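CalS11 (Micromonospora echinospora, PDB 3TOS) probably catalyses an S-adenosylmethionine-dependent O-methylation in calicheamicin biosynthesis. Local coordinates at residues B[52-64]-B[82-95]. Numbering follows the deposited sequence.
With SAH (S-adenosyl-L-homocysteine), chain O; EDO (1,2-ethanediol), chain R.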
ATOM      1  N   GLN B  52      23.989  20.526 -15.136  1.00  9.07           N
ATOM      2  CA  GLN B  52      23.452  19.962 -16.400  1.00  7.71           C
ATOM      3  C   GLN B  52      22.921  18.548 -16.222  1.00  7.86           C
ATOM      4  O   GLN B  52      21.921  18.167 -16.836  1.00  9.73           O
ATOM      5  CB  GLN B  52      24.519  20.045 -17.541  1.00  8.76           C
ATOM      6  CG  GLN B  52      24.894  21.517 -17.902  1.00  9.77           C
ATOM      7  CD  GLN B  52      23.720  22.301 -18.477  1.00 11.36           C
ATOM      8  OE1 GLN B  52      22.674  21.735 -18.822  1.00 11.49           O
ATOM      9  NE2 GLN B  52      23.861  23.587 -18.545  1.00 11.61           N
HETATM   10  N   MSE B  53      23.584  17.743 -15.420  1.00  7.90           N
HETATM   11  CA  MSE B  53      23.069  16.418 -15.065  1.00  8.44           C
HETATM   12  C   MSE B  53      21.659  16.529 -14.470  1.00  8.90           C
HETATM   13  O   MSE B  53      20.775  15.735 -14.755  1.00  8.20           O
HETATM   14  CB  MSE B  53      24.022  15.691 -14.083  1.00  8.58           C
HETATM   15  CG  MSE B  53      23.430  14.354 -13.493  1.00  7.99           C
HETATM   16 SE   MSE B  53      23.230  13.002 -14.855  0.71 11.72          SE
HETATM   17  CE  MSE B  53      25.034  12.324 -14.772  1.00 11.57           C
ATOM     18  N   THR B  54      21.480  17.525 -13.611  1.00  9.05           N
ATOM     19  CA  THR B  54      20.199  17.721 -12.937  1.00  9.21           C
ATOM     20  C   THR B  54      19.101  17.987 -14.005  1.00  8.75           C
ATOM     21  O   THR B  54      17.995  17.441 -13.942  1.00  8.75           O
ATOM     22  CB  THR B  54      20.265  18.928 -11.945  1.00  9.74           C
ATOM     23  OG1 THR B  54      21.246  18.638 -10.952  1.00  8.79           O
ATOM     24  CG2 THR B  54      18.937  19.070 -11.221  1.00  9.63           C
ATOM     25  N   ASP B  55      19.426  18.807 -14.986  1.00  9.09           N
ATOM     26  CA  ASP B  55      18.486  19.080 -16.094  1.00  8.44           C
ATOM     27  C   ASP B  55      18.105  17.793 -16.824  1.00  8.55           C
ATOM     28  O   ASP B  55      16.930  17.564 -17.066  1.00  8.75           O
ATOM     29  CB  ASP B  55      19.111  20.101 -17.064  1.00  8.45           C
ATOM     30  CG  ASP B  55      18.232  20.351 -18.260  1.00  9.80           C
ATOM     31  OD1 ASP B  55      17.277  21.152 -18.077  1.00 12.60           O
ATOM     32  OD2 ASP B  55      18.409  19.730 -19.341  1.00 11.23           O
ATOM     33  N   LEU B  56      19.094  16.952 -17.085  1.00  7.92           N
ATOM     34  CA  LEU B  56      18.886  15.680 -17.752  1.00  7.27           C
ATOM     35  C   LEU B  56      17.955  14.768 -16.945  1.00  7.16           C
ATOM     36  O   LEU B  56      17.007  14.237 -17.481  1.00  7.98           O
ATOM     37  CB  LEU B  56      20.247  15.026 -18.083  1.00  7.24           C
ATOM     38  CG  LEU B  56      20.168  13.697 -18.847  1.00  9.32           C
ATOM     39  CD1 LEU B  56      21.519  13.500 -19.520  1.00 10.99           C
ATOM     40  CD2 LEU B  56      19.819  12.504 -17.935  1.00 10.17           C
ATOM     41  N   LEU B  57      18.204  14.656 -15.653  1.00  7.92           N
ATOM     42  CA  LEU B  57      17.417  13.806 -14.819  1.00  8.15           C
ATOM     43  C   LEU B  57      15.984  14.367 -14.734  1.00  7.88           C
ATOM     44  O   LEU B  57      15.015  13.619 -14.616  1.00  8.67           O
ATOM     45  CB  LEU B  57      18.032  13.679 -13.424  1.00  7.75           C
ATOM     46  CG  LEU B  57      19.391  12.964 -13.381  1.00  9.64           C
ATOM     47  CD1 LEU B  57      19.974  13.122 -11.989  1.00 10.92           C
ATOM     48  CD2 LEU B  57      19.211  11.489 -13.766  1.00 11.97           C
ATOM     49  N   SER B  58      15.829  15.718 -14.719  1.00  8.08           N
ATOM     50  CA  SER B  58      14.478  16.311 -14.658  1.00  8.90           C
ATOM     51  C   SER B  58      13.704  16.043 -15.960  1.00  8.03           C
ATOM     52  O   SER B  58      12.511  15.686 -15.899  1.00  8.69           O
ATOM     53  CB  SER B  58      14.542  17.825 -14.430  1.00  7.79           C
ATOM     54  OG  SER B  58      14.982  18.037 -13.094  1.00  9.01           O
HETATM   55  N   MSE B  59      14.361  16.148 -17.116  1.00  8.17           N
HETATM   56  CA  MSE B  59      13.684  15.800 -18.380  1.00  8.76           C
HETATM   57  C   MSE B  59      13.249  14.337 -18.402  1.00 10.01           C
HETATM   58  O   MSE B  59      12.145  14.018 -18.900  1.00  8.61           O
HETATM   59  CB  MSE B  59      14.552  16.129 -19.590  1.00 10.06           C
HETATM   60  CG  MSE B  59      14.880  17.623 -19.768  1.00 10.91           C
HETATM   61 SE   MSE B  59      13.350  18.833 -19.740  0.66 13.29          SE
HETATM   62  CE  MSE B  59      13.479  19.478 -17.902  1.00 12.05           C
ATOM     63  N   ASP B  60      14.111  13.469 -17.875  1.00  9.55           N
ATOM     64  CA  ASP B  60      13.785  12.062 -17.777  1.00  8.53           C
ATOM     65  C   ASP B  60      12.581  11.831 -16.854  1.00 10.05           C
ATOM     66  O   ASP B  60      11.717  11.000 -17.160  1.00  9.22           O
ATOM     67  CB  ASP B  60      15.009  11.251 -17.274  1.00  7.33           C
ATOM     68  CG  ASP B  60      14.685   9.821 -17.039  1.00  8.67           C
ATOM     69  OD1 ASP B  60      14.518   9.116 -18.035  1.00 10.65           O
ATOM     70  OD2 ASP B  60      14.649   9.364 -15.883  1.00 10.65           O
ATOM     71  N   ALA B  61      12.505  12.575 -15.745  1.00  8.61           N
ATOM     72  CA  ALA B  61      11.385  12.426 -14.811  1.00  8.65           C
ATOM     73  C   ALA B  61      10.076  12.873 -15.487  1.00  9.71           C
ATOM     74  O   ALA B  61       9.038  12.202 -15.336  1.00 10.44           O
ATOM     75  CB  ALA B  61      11.624  13.269 -13.549  1.00  8.58           C
ATOM     76  N   LEU B  62      10.105  13.979 -16.240  1.00  8.19           N
ATOM     77  CA  LEU B  62       8.872  14.413 -16.941  1.00  8.64           C
ATOM     78  C   LEU B  62       8.471  13.402 -18.018  1.00  9.93           C
ATOM     79  O   LEU B  62       7.280  13.011 -18.111  1.00 10.46           O
ATOM     80  CB  LEU B  62       9.050  15.780 -17.608  1.00  9.17           C
ATOM     81  CG  LEU B  62       9.329  16.933 -16.621  1.00  9.86           C
ATOM     82  CD1 LEU B  62       9.577  18.188 -17.460  1.00 11.52           C
ATOM     83  CD2 LEU B  62       8.120  17.229 -15.642  1.00 12.19           C
ATOM     84  N   TYR B  63       9.452  12.898 -18.768  1.00  9.46           N
ATOM     85  CA  TYR B  63       9.143  11.947 -19.832  1.00 10.42           C
ATOM     86  C   TYR B  63       8.547  10.673 -19.244  1.00 10.25           C
ATOM     87  O   TYR B  63       7.561  10.116 -19.735  1.00  9.54           O
ATOM     88  CB  TYR B  63      10.409  11.628 -20.638  1.00 11.90           C
ATOM     89  CG  TYR B  63      10.202  10.959 -22.005  1.00 13.55           C
ATOM     90  CD1 TYR B  63       9.078  10.163 -22.285  1.00 19.93           C
ATOM     91  CD2 TYR B  63      11.040  11.233 -23.045  1.00 15.52           C
ATOM     92  CE1 TYR B  63       8.885   9.595 -23.505  1.00 18.86           C
ATOM     93  CE2 TYR B  63      10.819  10.673 -24.292  1.00 17.82           C
ATOM     94  CZ  TYR B  63       9.818   9.808 -24.498  1.00 15.98           C
ATOM     95  OH  TYR B  63       9.664   9.280 -25.768  1.00 14.09           O
ATOM     96  N   ARG B  64       9.144  10.175 -18.160  1.00  8.95           N
ATOM     97  CA  ARG B  64       8.605   8.965 -17.538  1.00  8.93           C
ATOM     98  C   ARG B  64       7.152   9.112 -17.090  1.00  9.89           C
ATOM     99  O   ARG B  64       6.407   8.149 -17.085  1.00 11.07           O
ATOM    100  CB  ARG B  64       9.477   8.536 -16.363  1.00  9.34           C
ATOM    101  CG  ARG B  64      10.788   7.902 -16.835  1.00  9.50           C
ATOM    102  CD  ARG B  64      11.540   7.329 -15.634  1.00 10.24           C
ATOM    103  NE  ARG B  64      12.143   8.353 -14.773  1.00 10.55           N
ATOM    104  CZ  ARG B  64      11.765   8.661 -13.529  1.00 13.24           C
ATOM    105  NH1 ARG B  64      10.703   8.080 -12.968  1.00 13.67           N
ATOM    106  NH2 ARG B  64      12.427   9.607 -12.856  1.00 15.09           N
ATOM    107  N   ARG B  82      19.341  21.638 -26.281  1.00  9.74           N
ATOM    108  CA  ARG B  82      19.646  20.758 -25.147  1.00  9.65           C
ATOM    109  C   ARG B  82      18.550  19.749 -24.830  1.00  9.29           C
ATOM    110  O   ARG B  82      18.795  18.542 -24.681  1.00 10.57           O
ATOM    111  CB  ARG B  82      19.830  21.628 -23.895  1.00  8.96           C
ATOM    112  CG  ARG B  82      20.082  20.751 -22.639  1.00 10.50           C
ATOM    113  CD  ARG B  82      20.427  21.556 -21.361  1.00  9.59           C
ATOM    114  NE  ARG B  82      19.391  22.555 -21.063  1.00 11.42           N
ATOM    115  CZ  ARG B  82      19.284  23.234 -19.916  1.00 12.34           C
ATOM    116  NH1 ARG B  82      20.121  22.991 -18.904  1.00 12.81           N
ATOM    117  NH2 ARG B  82      18.267  24.101 -19.750  1.00 14.61           N
ATOM    118  N   HIS B  83      17.333  20.257 -24.648  1.00  8.70           N
ATOM    119  CA  HIS B  83      16.237  19.374 -24.264  1.00  9.80           C
ATOM    120  C   HIS B  83      15.785  18.454 -25.400  1.00 10.16           C
ATOM    121  O   HIS B  83      15.349  17.339 -25.137  1.00  9.87           O
ATOM    122  CB  HIS B  83      15.044  20.190 -23.757  1.00  9.72           C
ATOM    123  CG  HIS B  83      15.307  20.864 -22.448  1.00  9.55           C
ATOM    124  ND1 HIS B  83      14.626  21.986 -22.071  1.00 10.01           N
ATOM    125  CD2 HIS B  83      16.138  20.546 -21.414  1.00  9.92           C
ATOM    126  CE1 HIS B  83      15.044  22.362 -20.858  1.00 10.78           C
ATOM    127  NE2 HIS B  83      15.949  21.492 -20.438  1.00 10.20           N
ATOM    128  N   LEU B  84      15.878  18.899 -26.671  1.00 10.87           N
ATOM    129  CA  LEU B  84      15.414  18.053 -27.783  1.00  9.54           C
ATOM    130  C   LEU B  84      16.339  16.857 -27.931  1.00  9.34           C
ATOM    131  O   LEU B  84      15.878  15.744 -28.170  1.00  8.03           O
ATOM    132  CB  LEU B  84      15.384  18.817 -29.111  1.00  9.70           C
ATOM    133  CG  LEU B  84      14.451  20.046 -29.175  1.00 10.26           C
ATOM    134  CD1 LEU B  84      14.330  20.653 -30.575  1.00 11.00           C
ATOM    135  CD2 LEU B  84      13.077  19.769 -28.540  1.00 12.25           C
ATOM    136  N   GLY B  85      17.648  17.092 -27.742  1.00  9.05           N
ATOM    137  CA  GLY B  85      18.663  16.014 -27.739  1.00  8.71           C
ATOM    138  C   GLY B  85      18.281  15.029 -26.670  1.00  9.42           C
ATOM    139  O   GLY B  85      18.266  13.814 -26.906  1.00 10.72           O
ATOM    140  N   THR B  86      18.022  15.542 -25.463  1.00  8.64           N
ATOM    141  CA  THR B  86      17.675  14.684 -24.340  1.00  9.36           C
ATOM    142  C   THR B  86      16.430  13.809 -24.653  1.00  8.51           C
ATOM    143  O   THR B  86      16.444  12.602 -24.468  1.00  8.51           O
ATOM    144  CB  THR B  86      17.407  15.519 -23.086  1.00  9.76           C
ATOM    145  OG1 THR B  86      18.571  16.359 -22.879  1.00 13.05           O
ATOM    146  CG2 THR B  86      17.209  14.565 -21.902  1.00 10.15           C
ATOM    147  N   PHE B  87      15.353  14.465 -25.109  1.00  8.23           N
ATOM    148  CA  PHE B  87      14.129  13.732 -25.501  1.00  8.08           C
ATOM    149  C   PHE B  87      14.368  12.702 -26.613  1.00  8.41           C
ATOM    150  O   PHE B  87      13.794  11.610 -26.553  1.00  9.45           O
ATOM    151  CB  PHE B  87      13.028  14.695 -25.922  1.00  8.84           C
ATOM    152  CG  PHE B  87      12.519  15.562 -24.796  1.00 11.94           C
ATOM    153  CD1 PHE B  87      12.380  15.065 -23.525  1.00 13.10           C
ATOM    154  CD2 PHE B  87      12.244  16.913 -25.021  1.00 13.67           C
ATOM    155  CE1 PHE B  87      11.906  15.954 -22.440  1.00 14.80           C
ATOM    156  CE2 PHE B  87      11.808  17.765 -24.012  1.00 14.51           C
ATOM    157  CZ  PHE B  87      11.613  17.295 -22.707  1.00 14.94           C
ATOM    158  N   ALA B  88      15.204  13.042 -27.628  1.00  9.23           N
ATOM    159  CA  ALA B  88      15.461  12.090 -28.683  1.00  9.38           C
ATOM    160  C   ALA B  88      16.111  10.802 -28.160  1.00  8.92           C
ATOM    161  O   ALA B  88      15.757   9.685 -28.608  1.00 10.08           O
ATOM    162  CB  ALA B  88      16.368  12.730 -29.741  1.00 10.28           C
ATOM    163  N   ALA B  89      17.053  10.949 -27.217  1.00  8.83           N
ATOM    164  CA  ALA B  89      17.728   9.789 -26.661  1.00  9.10           C
ATOM    165  C   ALA B  89      16.768   9.016 -25.750  1.00  9.27           C
ATOM    166  O   ALA B  89      16.732   7.785 -25.775  1.00 10.67           O
ATOM    167  CB  ALA B  89      19.005  10.216 -25.884  1.00  9.73           C
ATOM    168  N   LEU B  90      16.015   9.732 -24.920  1.00  8.97           N
ATOM    169  CA  LEU B  90      15.086   9.067 -24.021  1.00  8.73           C
ATOM    170  C   LEU B  90      13.965   8.333 -24.766  1.00  9.76           C
ATOM    171  O   LEU B  90      13.496   7.304 -24.302  1.00  9.35           O
ATOM    172  CB  LEU B  90      14.472  10.100 -23.036  1.00  9.44           C
ATOM    173  CG  LEU B  90      15.422  10.758 -22.021  1.00 10.45           C
ATOM    174  CD1 LEU B  90      14.689  11.886 -21.269  1.00 11.91           C
ATOM    175  CD2 LEU B  90      15.989   9.718 -21.053  1.00 10.65           C
ATOM    176  N   ARG B  91      13.532   8.883 -25.885  1.00  9.47           N
ATOM    177  CA  ARG B  91      12.517   8.200 -26.691  1.00  8.76           C
ATOM    178  C   ARG B  91      13.064   6.866 -27.202  1.00 10.07           C
ATOM    179  O   ARG B  91      12.320   5.868 -27.309  1.00 10.61           O
ATOM    180  CB  ARG B  91      12.044   9.125 -27.832  1.00  9.50           C
ATOM    181  CG  ARG B  91      11.010   8.519 -28.754  1.00  9.37           C
ATOM    182  CD  ARG B  91      10.602   9.467 -29.868  1.00  8.52           C
ATOM    183  NE  ARG B  91      11.759   9.793 -30.729  1.00 10.20           N
ATOM    184  CZ  ARG B  91      11.737  10.732 -31.687  1.00 11.06           C
ATOM    185  NH1 ARG B  91      10.602  11.417 -31.936  1.00 11.76           N
ATOM    186  NH2 ARG B  91      12.858  10.980 -32.402  1.00 11.93           N
ATOM    187  N   GLY B  92      14.378   6.814 -27.463  1.00 10.29           N
ATOM    188  CA  GLY B  92      14.996   5.519 -27.838  1.00 10.61           C
ATOM    189  C   GLY B  92      14.995   4.585 -26.625  1.00  9.73           C
ATOM    190  O   GLY B  92      14.686   3.371 -26.741  1.00 10.44           O
ATOM    191  N   VAL B  93      15.399   5.100 -25.459  1.00  7.91           N
ATOM    192  CA  VAL B  93      15.374   4.259 -24.279  1.00  8.08           C
ATOM    193  C   VAL B  93      14.000   3.656 -23.959  1.00  8.48           C
ATOM    194  O   VAL B  93      13.894   2.431 -23.696  1.00 10.15           O
ATOM    195  CB  VAL B  93      15.836   5.054 -23.024  1.00  9.17           C
ATOM    196  CG1 VAL B  93      15.773   4.218 -21.812  1.00 10.04           C
ATOM    197  CG2 VAL B  93      17.298   5.596 -23.270  1.00  9.81           C
ATOM    198  N   TYR B  94      12.954   4.485 -24.006  1.00  8.55           N
ATOM    199  CA  TYR B  94      11.654   4.024 -23.452  1.00  8.52           C
ATOM    200  C   TYR B  94      10.647   3.569 -24.504  1.00  7.05           C
ATOM    201  O   TYR B  94       9.732   2.812 -24.208  1.00  8.28           O
ATOM    202  CB  TYR B  94      10.993   5.171 -22.682  1.00  8.81           C
ATOM    203  CG  TYR B  94      11.750   5.589 -21.452  1.00  9.66           C
ATOM    204  CD1 TYR B  94      12.071   4.653 -20.456  1.00 10.52           C
ATOM    205  CD2 TYR B  94      12.171   6.906 -21.296  1.00  9.45           C
ATOM    206  CE1 TYR B  94      12.759   5.039 -19.289  1.00 10.01           C
ATOM    207  CE2 TYR B  94      12.905   7.303 -20.141  1.00 11.36           C
ATOM    208  CZ  TYR B  94      13.187   6.347 -19.157  1.00 10.23           C
ATOM    209  OH  TYR B  94      13.868   6.662 -18.034  1.00 11.44           O
ATOM    210  N   GLU B  95      10.793   4.054 -25.749  1.00  7.11           N
ATOM    211  CA  GLU B  95       9.719   3.888 -26.778  1.00  8.03           C
ATOM    212  C   GLU B  95      10.181   3.492 -28.185  1.00  8.88           C
ATOM    213  O   GLU B  95       9.858   4.156 -29.178  1.00 10.24           O
ATOM    214  CB  GLU B  95       8.879   5.134 -26.836  1.00  9.43           C
ATOM    215  CG  GLU B  95       8.138   5.417 -25.551  1.00  9.48           C
ATOM    216  CD  GLU B  95       7.133   6.505 -25.772  1.00  9.56           C
ATOM    217  OE1 GLU B  95       7.523   7.681 -26.029  1.00  9.45           O
ATOM    218  OE2 GLU B  95       5.919   6.193 -25.652  1.00 11.19           O
TER
HETATM  219  N   SAH O 258      15.320  25.169 -23.874  1.00  9.79           N
HETATM  220  CA  SAH O 258      16.648  25.820 -24.118  1.00 10.23           C
HETATM  221  CB  SAH O 258      16.692  27.270 -23.666  1.00  9.20           C
HETATM  222  CG  SAH O 258      15.736  28.165 -24.481  1.00  9.29           C
HETATM  223  SD  SAH O 258      16.189  29.874 -24.267  1.00 10.34           S
HETATM  224  C   SAH O 258      17.674  25.015 -23.323  1.00 12.03           C
HETATM  225  O   SAH O 258      18.905  25.320 -23.377  1.00 12.30           O
HETATM  226  OXT SAH O 258      17.348  23.990 -22.710  1.00 11.85           O
HETATM  227  C5' SAH O 258      14.675  30.750 -24.692  1.00  9.70           C
HETATM  228  C4' SAH O 258      14.231  30.572 -26.183  1.00  9.00           C
HETATM  229  O4' SAH O 258      12.890  31.061 -26.321  1.00  9.67           O
HETATM  230  C3' SAH O 258      15.109  31.448 -27.089  1.00  9.51           C
HETATM  231  O3' SAH O 258      15.848  30.621 -28.023  1.00 10.19           O
HETATM  232  C2' SAH O 258      14.099  32.374 -27.745  1.00 10.52           C
HETATM  233  O2' SAH O 258      14.381  32.714 -29.118  1.00 11.26           O
HETATM  234  C1' SAH O 258      12.786  31.564 -27.622  1.00  9.10           C
HETATM  235  N9  SAH O 258      11.585  32.430 -27.699  1.00  9.50           N
HETATM  236  C8  SAH O 258      11.197  33.403 -26.832  1.00 11.22           C
HETATM  237  N7  SAH O 258      10.078  33.965 -27.358  1.00 10.20           N
HETATM  238  C5  SAH O 258       9.771  33.379 -28.534  1.00  9.83           C
HETATM  239  C6  SAH O 258       8.709  33.547 -29.532  1.00  9.24           C
HETATM  240  N6  SAH O 258       7.790  34.530 -29.388  1.00 12.05           N
HETATM  241  N1  SAH O 258       8.740  32.706 -30.596  1.00 10.83           N
HETATM  242  C2  SAH O 258       9.690  31.732 -30.731  1.00 10.60           C
HETATM  243  N3  SAH O 258      10.735  31.564 -29.891  1.00 10.02           N
HETATM  244  C4  SAH O 258      10.745  32.346 -28.754  1.00  9.51           C
HETATM  245  C1  EDO R 261      15.231  22.042 -15.902  1.00 23.96           C
HETATM  246  O1  EDO R 261      16.635  21.962 -15.822  1.00 26.81           O
HETATM  247  C2  EDO R 261      14.885  23.437 -15.339  1.00 24.56           C
HETATM  248  O2  EDO R 261      15.643  24.494 -15.963  1.00 23.86           O
HETATM  249  O   HOH W   1      19.302  17.540 -20.417  1.00 21.19           O
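Arg82 leaves its helix extended and then bends at chi3 (55°), which lays its guanidinium against Asp55; the two side chains come from opposite directions and overlap, the carboxylate stacked over one guanidinium face with the planes 3° apart. Their attraction is of charge alone, since the N-H groups point elsewhere: Arg82 NH1 to Gln52 OE1 (2.8 Å), and NE and NH2 both to the S-adenosyl-L-homocysteine carboxylate oxygen OXT. A leucine in place of Arg82 would probably leave the ligand carboxylate without these two N-H donors, Gln52 OE1 without its partner and Asp55 without its stacked countercharge. Asp55 OD1 also takes a nearly straight bond, in the plane of the imidazole, from His83 NE2 (2.7 Å) on its syn lone pair, while Glu75 holds His83 ND1. The imidazole is sandwiched between OXT and the selenium of selenomethionine Met59, which sits 3.7 Å from the ring centroid. Farther along, Tyr63 packs CD2 on Leu90 CB (3.6 Å); Tyr63 OH donates to Glu95 OE1 (2.7 Å), and Tyr94 OH to Asp60 OD1; the edge of Tyr94 faces the Tyr63 ring. Segments 52-64 and 82-94 thus cross at -52° against the sheet of a Rossmann-like methyltransferase, where the N-terminal end of helix 82-94, following strand 72-76, helps form the S-adenosyl-L-homocysteine pocket.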